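Local coordinates for protein peptide methionine sulfoxide reductase msrA/msrB (Neisseria gonorrhoeae, PDB 2H30) that acts as the thioredoxin-like domain of PilB, able to use electrons from DsbD to reduce the downstream methionine sulfoxide reductases by thiol-disulfide exchange, at residues Ile43-Ser48 and Thr112-Leu117; Pro80-Glu85 and Ser120-Trp125. The protein carries 2 engineered substitutions. All coordinates share one frame; numbering follows the deposited sequence.

How the contacts relate
Contacts 1 and 2 reach the same thioredoxin-type sheet, through its neighbouring strands 41-45 and 124-128, and their centres lie about 6 Å apart. In contact 1 the strand carrying Phe45 meets helix 112-116 in the core; in contact 2 the loop Pro80-Glu85 meets the cis-proline turn nearer the surface. They interlock: Phe45 N lies 2.8 Å from Ser124 O, a probable hydrogen bond between adjacent antiparallel strands, and Ser48 OG lies 2.6 Å from Glu85 OE1, another probable one. Packing of Gln115 CG against Phe82 CE1 joins helix to loop. Beside both lies the Cys50/Cys53 motif, probably the redox centre: Tyr122 and Pro123 touch Cys53, whereas Phe45 stays near without contact.

Contact 1. Residues Ile43-Ser48 and Thr112-Leu117; sequences IKFWAS and TIAQNL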
loop_
_atom_site.group_PDB
_atom_site.type_symbol
_atom_site.label_atom_id
_atom_site.label_comp_id
_atom_site.label_asym_id
_atom_site.label_seq_id
_atom_site.Cartn_x
_atom_site.Cartn_y
_atom_site.Cartn_z
ATOM N N ILE A 43 4.064 -0.432 -1.105
ATOM C CA ILE A 43 2.591 -0.556 -1.103
ATOM C C ILE A 43 2.126 -1.235 0.160
ATOM O O ILE A 43 2.618 -2.332 0.484
ATOM C CB ILE A 43 2.100 -1.419 -2.266
ATOM C CG1 ILE A 43 2.593 -0.827 -3.599
ATOM C CG2 ILE A 43 0.561 -1.529 -2.225
ATOM C CD1 ILE A 43 2.280 -1.774 -4.761
ATOM N N LYS A 44 1.200 -0.627 0.852
ATOM C CA LYS A 44 0.575 -1.273 2.048
ATOM C C LYS A 44 -0.812 -1.796 1.644
ATOM O O LYS A 44 -1.643 -0.956 1.211
ATOM C CB LYS A 44 0.372 -0.238 3.151
ATOM C CG LYS A 44 -0.188 -0.928 4.423
ATOM C CD LYS A 44 -0.419 0.069 5.514
ATOM C CE LYS A 44 -0.437 -0.765 6.862
ATOM N NZ LYS A 44 -0.256 0.169 7.913
ATOM N N PHE A 45 -1.029 -3.109 1.809
ATOM C CA PHE A 45 -2.343 -3.734 1.563
ATOM C C PHE A 45 -3.060 -3.807 2.892
ATOM O O PHE A 45 -2.485 -4.250 3.905
ATOM C CB PHE A 45 -2.163 -5.159 1.014
ATOM C CG PHE A 45 -1.531 -5.174 -0.346
ATOM C CD1 PHE A 45 -0.148 -5.110 -0.500
ATOM C CD2 PHE A 45 -2.340 -5.179 -1.465
ATOM C CE1 PHE A 45 0.402 -5.102 -1.806
ATOM C CE2 PHE A 45 -1.797 -5.199 -2.775
ATOM C CZ PHE A 45 -0.432 -5.151 -2.959
ATOM N N TRP A 46 -4.339 -3.453 2.863
ATOM C CA TRP A 46 -5.134 -3.421 4.086
ATOM C C TRP A 46 -6.613 -3.631 3.796
ATOM O O TRP A 46 -7.023 -3.684 2.627
ATOM C CB TRP A 46 -4.903 -2.090 4.828
ATOM C CG TRP A 46 -5.368 -0.859 4.101
ATOM C CD1 TRP A 46 -4.693 -0.196 3.093
ATOM C CD2 TRP A 46 -6.527 -0.081 4.389
ATOM N NE1 TRP A 46 -5.425 0.943 2.705
ATOM C CE2 TRP A 46 -6.566 0.991 3.468
ATOM C CE3 TRP A 46 -7.591 -0.255 5.280
ATOM C CZ2 TRP A 46 -7.560 1.961 3.475
ATOM C CZ3 TRP A 46 -8.617 0.708 5.263
ATOM C CH2 TRP A 46 -8.606 1.787 4.372
ATOM N N ALA A 47 -7.407 -3.769 4.877
ATOM C CA ALA A 47 -8.854 -3.898 4.790
ATOM C C ALA A 47 -9.508 -3.160 5.921
ATOM O O ALA A 47 -8.939 -3.062 7.018
ATOM C CB ALA A 47 -9.278 -5.345 4.827
ATOM N N SER A 48 -10.740 -2.754 5.644
ATOM C CA SER A 48 -11.545 -1.962 6.620
ATOM C C SER A 48 -11.837 -2.777 7.887
ATOM O O SER A 48 -12.046 -2.185 8.954
ATOM C CB SER A 48 -12.852 -1.507 5.992
ATOM O OG SER A 48 -13.648 -2.642 5.689
ATOM N N THR A 112 -7.276 -7.757 -7.538
ATOM C CA THR A 112 -6.402 -8.312 -8.587
ATOM C C THR A 112 -4.930 -8.363 -8.170
ATOM O O THR A 112 -4.266 -9.397 -8.262
ATOM C CB THR A 112 -6.509 -7.474 -9.833
ATOM O OG1 THR A 112 -7.854 -7.670 -10.328
ATOM C CG2 THR A 112 -5.527 -7.989 -10.890
ATOM N N ILE A 113 -4.438 -7.253 -7.617
ATOM C CA ILE A 113 -3.001 -7.199 -7.339
ATOM C C ILE A 113 -2.698 -8.098 -6.137
ATOM O O ILE A 113 -1.728 -8.862 -6.153
ATOM C CB ILE A 113 -2.576 -5.778 -7.046
ATOM C CG1 ILE A 113 -2.860 -4.909 -8.273
ATOM C CG2 ILE A 113 -1.094 -5.759 -6.519
ATOM C CD1 ILE A 113 -2.730 -3.497 -7.986
ATOM N N ALA A 114 -3.551 -8.050 -5.105
ATOM C CA ALA A 114 -3.338 -8.905 -3.965
ATOM C C ALA A 114 -3.301 -10.390 -4.386
ATOM O O ALA A 114 -2.474 -11.164 -3.939
ATOM C CB ALA A 114 -4.434 -8.632 -2.884
ATOM N N GLN A 115 -4.234 -10.783 -5.251
ATOM C CA GLN A 115 -4.223 -12.160 -5.740
ATOM C C GLN A 115 -2.946 -12.469 -6.538
ATOM O O GLN A 115 -2.347 -13.529 -6.317
ATOM C CB GLN A 115 -5.456 -12.407 -6.608
ATOM C CG GLN A 115 -6.708 -12.444 -5.763
ATOM C CD GLN A 115 -7.902 -12.708 -6.632
ATOM O OE1 GLN A 115 -7.955 -13.742 -7.297
ATOM N NE2 GLN A 115 -8.808 -11.759 -6.721
ATOM N N ASN A 116 -2.528 -11.573 -7.434
ATOM C CA ASN A 116 -1.274 -11.754 -8.192
ATOM C C ASN A 116 -0.063 -11.905 -7.290
ATOM O O ASN A 116 0.869 -12.609 -7.599
ATOM C CB ASN A 116 -1.032 -10.589 -9.162
ATOM C CG ASN A 116 -2.048 -10.512 -10.282
ATOM O OD1 ASN A 116 -2.160 -9.458 -10.943
ATOM N ND2 ASN A 116 -2.796 -11.577 -10.490
ATOM N N LEU A 117 -0.064 -11.166 -6.172
ATOM C CA LEU A 117 1.050 -11.207 -5.259
ATOM C C LEU A 117 0.907 -12.241 -4.155
ATOM O O LEU A 117 1.801 -12.343 -3.296
ATOM C CB LEU A 117 1.315 -9.793 -4.683
ATOM C CG LEU A 117 1.597 -8.697 -5.694
ATOM C CD1 LEU A 117 2.033 -7.388 -4.959
ATOM C CD2 LEU A 117 2.607 -9.057 -6.672
#
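Phe45 meets helix 112-116 with the far end of its ring, and three apolar residues of Thr112-Leu117 receive it. CG2 of Ile113 sits in the ring plane at its edge, 3.7 Å from Phe45 CZ. This methyl is the branch anti to the Ile113 backbone N, while CG1 takes the position beside that N (chi1 -61°). From an oblique direction, Leu117 CD1 reaches the same Phe45 CZ at 3.9 Å. Ala114 completes the group, its CB 4.3 Å from Phe45 CD2 and its backbone N 4.1 Å from Phe45 CE2. Ile113 and Leu117 stand four residues apart, joined by the bond from Leu117 N to Ile113 O (2.8 Å), so both side chains can meet the one ring.

Over one face of the ring lies Ile43 CG2, 3.6 Å above the plane and shifted toward the rim. Further out, the Asp108 carboxylate accepts bonds from the backbone N of Thr112 and of Ile113, tethering the helix start. The contact is buried core packing of a thioredoxin-like fold: helix 112-116 covers strand 41-45, Val77 and Ala126 of the adjoining strands 73-78 and 124-128 touch Phe45, and helix 16-20 packs on Ile113.

Contact 2. Residues Pro80-Glu85 and Ser120-Trp125; sequences PGFLHE and SVYPSW
The Phe82 ring has Leu83 CG over one face, 3.5 Å above the plane and displaced toward the rim, and the hydroxyl of Tyr122 at its edge. Tyr122 OH lies near the ring plane, 3.6 Å from Phe82 CD2, an edge approach rather than a stack of the two aromatics. Phe82 swings its ring there with CG anti to the backbone N (chi1 176°). Leu83 CD1 comes obliquely to the Tyr122 ring, 4.1 Å from Tyr122 CE2, and also approaches the backbone carbonyl of Ser120, with 3.9 Å from Leu83 CD1 to Ser120 O.

A water links the two segments by a second route: it donates to Phe82 O at 2.8 Å and bonds to Tyr122 OH at the same distance. Within the loop, Phe82 to Glu85 form a type I' turn, closed by Glu85 N bonding to Phe82 O, so that one carbonyl serves both the turn and the water. Facing it is the cis-proline loop of the thioredoxin fold, with the cis peptide bond between Tyr122 and Pro123. There Ser124 OG donates to Val121 O at 2.7 Å from above the carbonyl plane, 41° out of it, bracing the loop across the cis bond. Pro123 packs on Leu52 of helix 51-64, which carries the probable redox cysteine Cys53, and Phe82 rests on Ala114 of helix 112-116.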
loop_
_atom_site.group_PDB
_atom_site.type_symbol
_atom_site.label_atom_id
_atom_site.label_comp_id
_atom_site.label_asym_id
_atom_site.label_seq_id
_atom_site.Cartn_x
_atom_site.Cartn_y
_atom_site.Cartn_z
ATOM N N PRO A 80 -11.904 -3.746 -2.635
ATOM C CA PRO A 80 -13.362 -3.974 -2.450
ATOM C C PRO A 80 -13.818 -5.335 -2.973
ATOM O O PRO A 80 -13.409 -5.773 -4.046
ATOM C CB PRO A 80 -13.995 -2.827 -3.253
ATOM C CG PRO A 80 -12.986 -1.672 -3.124
ATOM C CD PRO A 80 -11.634 -2.441 -3.254
ATOM N N GLY A 81 -14.626 -6.027 -2.176
ATOM C CA GLY A 81 -15.140 -7.310 -2.636
ATOM C C GLY A 81 -14.237 -8.496 -2.515
ATOM O O GLY A 81 -14.627 -9.605 -2.854
ATOM N N PHE A 82 -13.030 -8.310 -1.976
ATOM C CA PHE A 82 -12.057 -9.355 -1.843
ATOM C C PHE A 82 -11.823 -9.588 -0.356
ATOM O O PHE A 82 -11.740 -8.602 0.420
ATOM C CB PHE A 82 -10.740 -8.877 -2.500
ATOM C CG PHE A 82 -9.623 -9.829 -2.353
ATOM C CD1 PHE A 82 -9.668 -11.099 -2.972
ATOM C CD2 PHE A 82 -8.461 -9.467 -1.664
ATOM C CE1 PHE A 82 -8.568 -11.965 -2.869
ATOM C CE2 PHE A 82 -7.389 -10.330 -1.543
ATOM C CZ PHE A 82 -7.412 -11.614 -2.135
ATOM N N LEU A 83 -11.733 -10.855 0.059
ATOM C CA LEU A 83 -11.555 -11.231 1.456
ATOM C C LEU A 83 -12.533 -10.483 2.381
ATOM O O LEU A 83 -12.134 -9.949 3.466
ATOM C CB LEU A 83 -10.108 -11.023 1.923
ATOM C CG LEU A 83 -9.022 -11.807 1.177
ATOM C CD1 LEU A 83 -7.588 -11.424 1.628
ATOM C CD2 LEU A 83 -9.200 -13.315 1.357
ATOM N N HIS A 84 -13.794 -10.419 1.951
ATOM C CA HIS A 84 -14.902 -9.832 2.726
ATOM C C HIS A 84 -14.789 -8.338 2.964
ATOM O O HIS A 84 -15.517 -7.765 3.805
ATOM C CB HIS A 84 -15.165 -10.585 4.044
ATOM C CG HIS A 84 -15.423 -12.044 3.838
ATOM N ND1 HIS A 84 -16.570 -12.516 3.229
ATOM C CD2 HIS A 84 -14.661 -13.133 4.108
ATOM C CE1 HIS A 84 -16.511 -13.834 3.153
ATOM N NE2 HIS A 84 -15.359 -14.233 3.670
ATOM N N GLU A 85 -13.901 -7.686 2.181
ATOM C CA GLU A 85 -13.937 -6.238 2.176
ATOM C C GLU A 85 -15.271 -5.746 1.624
ATOM O O GLU A 85 -15.908 -6.450 0.760
ATOM C CB GLU A 85 -12.747 -5.695 1.318
ATOM C CG GLU A 85 -12.711 -4.190 1.195
ATOM C CD GLU A 85 -12.533 -3.516 2.547
ATOM O OE1 GLU A 85 -13.573 -3.192 3.196
ATOM O OE2 GLU A 85 -11.375 -3.343 2.954
ATOM N N SER A 120 -2.587 -12.613 1.454
ATOM C CA SER A 120 -3.769 -13.206 2.081
ATOM C C SER A 120 -4.009 -12.697 3.499
ATOM O O SER A 120 -5.067 -13.012 4.131
ATOM C CB SER A 120 -3.675 -14.774 2.125
ATOM O OG SER A 120 -2.426 -15.139 2.712
ATOM N N VAL A 121 -3.015 -11.958 4.015
ATOM C CA VAL A 121 -3.085 -11.459 5.378
ATOM C C VAL A 121 -2.800 -9.979 5.383
ATOM O O VAL A 121 -2.066 -9.492 4.557
ATOM C CB VAL A 121 -2.194 -12.202 6.364
ATOM C CG1 VAL A 121 -2.475 -13.736 6.355
ATOM C CG2 VAL A 121 -0.781 -11.908 6.187
ATOM N N TYR A 122 -3.452 -9.298 6.296
ATOM C CA TYR A 122 -3.284 -7.838 6.403
ATOM C C TYR A 122 -2.828 -7.457 7.785
ATOM O O TYR A 122 -3.193 -8.141 8.810
ATOM C CB TYR A 122 -4.608 -7.150 6.143
ATOM C CG TYR A 122 -5.190 -7.346 4.750
ATOM C CD1 TYR A 122 -4.391 -7.194 3.602
ATOM C CD2 TYR A 122 -6.527 -7.615 4.583
ATOM C CE1 TYR A 122 -4.963 -7.278 2.310
ATOM C CE2 TYR A 122 -7.079 -7.737 3.290
ATOM C CZ TYR A 122 -6.283 -7.544 2.191
ATOM O OH TYR A 122 -6.783 -7.596 0.929
ATOM N N PRO A 123 -2.076 -6.360 7.865
ATOM C CA PRO A 123 -1.488 -5.666 6.704
ATOM C C PRO A 123 -0.393 -6.529 6.095
ATOM O O PRO A 123 0.114 -7.459 6.736
ATOM C CB PRO A 123 -0.832 -4.425 7.333
ATOM C CG PRO A 123 -0.713 -4.746 8.799
ATOM C CD PRO A 123 -1.642 -5.813 9.170
ATOM N N SER A 124 -0.087 -6.236 4.848
ATOM C CA SER A 124 1.144 -6.736 4.235
ATOM C C SER A 124 1.674 -5.640 3.354
ATOM O O SER A 124 0.932 -4.689 3.013
ATOM C CB SER A 124 0.875 -7.952 3.325
ATOM O OG SER A 124 0.621 -9.114 4.133
ATOM N N TRP A 125 2.956 -5.757 3.008
ATOM C CA TRP A 125 3.618 -4.696 2.213
ATOM C C TRP A 125 4.294 -5.298 1.018
ATOM O O TRP A 125 4.768 -6.444 1.101
ATOM C CB TRP A 125 4.685 -4.042 3.082
ATOM C CG TRP A 125 4.069 -3.229 4.239
ATOM C CD1 TRP A 125 3.622 -3.716 5.479
ATOM C CD2 TRP A 125 3.935 -1.822 4.281
ATOM N NE1 TRP A 125 3.180 -2.637 6.241
ATOM C CE2 TRP A 125 3.350 -1.475 5.530
ATOM C CE3 TRP A 125 4.182 -0.813 3.349
ATOM C CZ2 TRP A 125 3.078 -0.127 5.884
ATOM C CZ3 TRP A 125 3.921 0.534 3.689
ATOM C CH2 TRP A 125 3.351 0.859 4.960
HETATM O O HOH W 1 -9.495 -7.126 1.018
#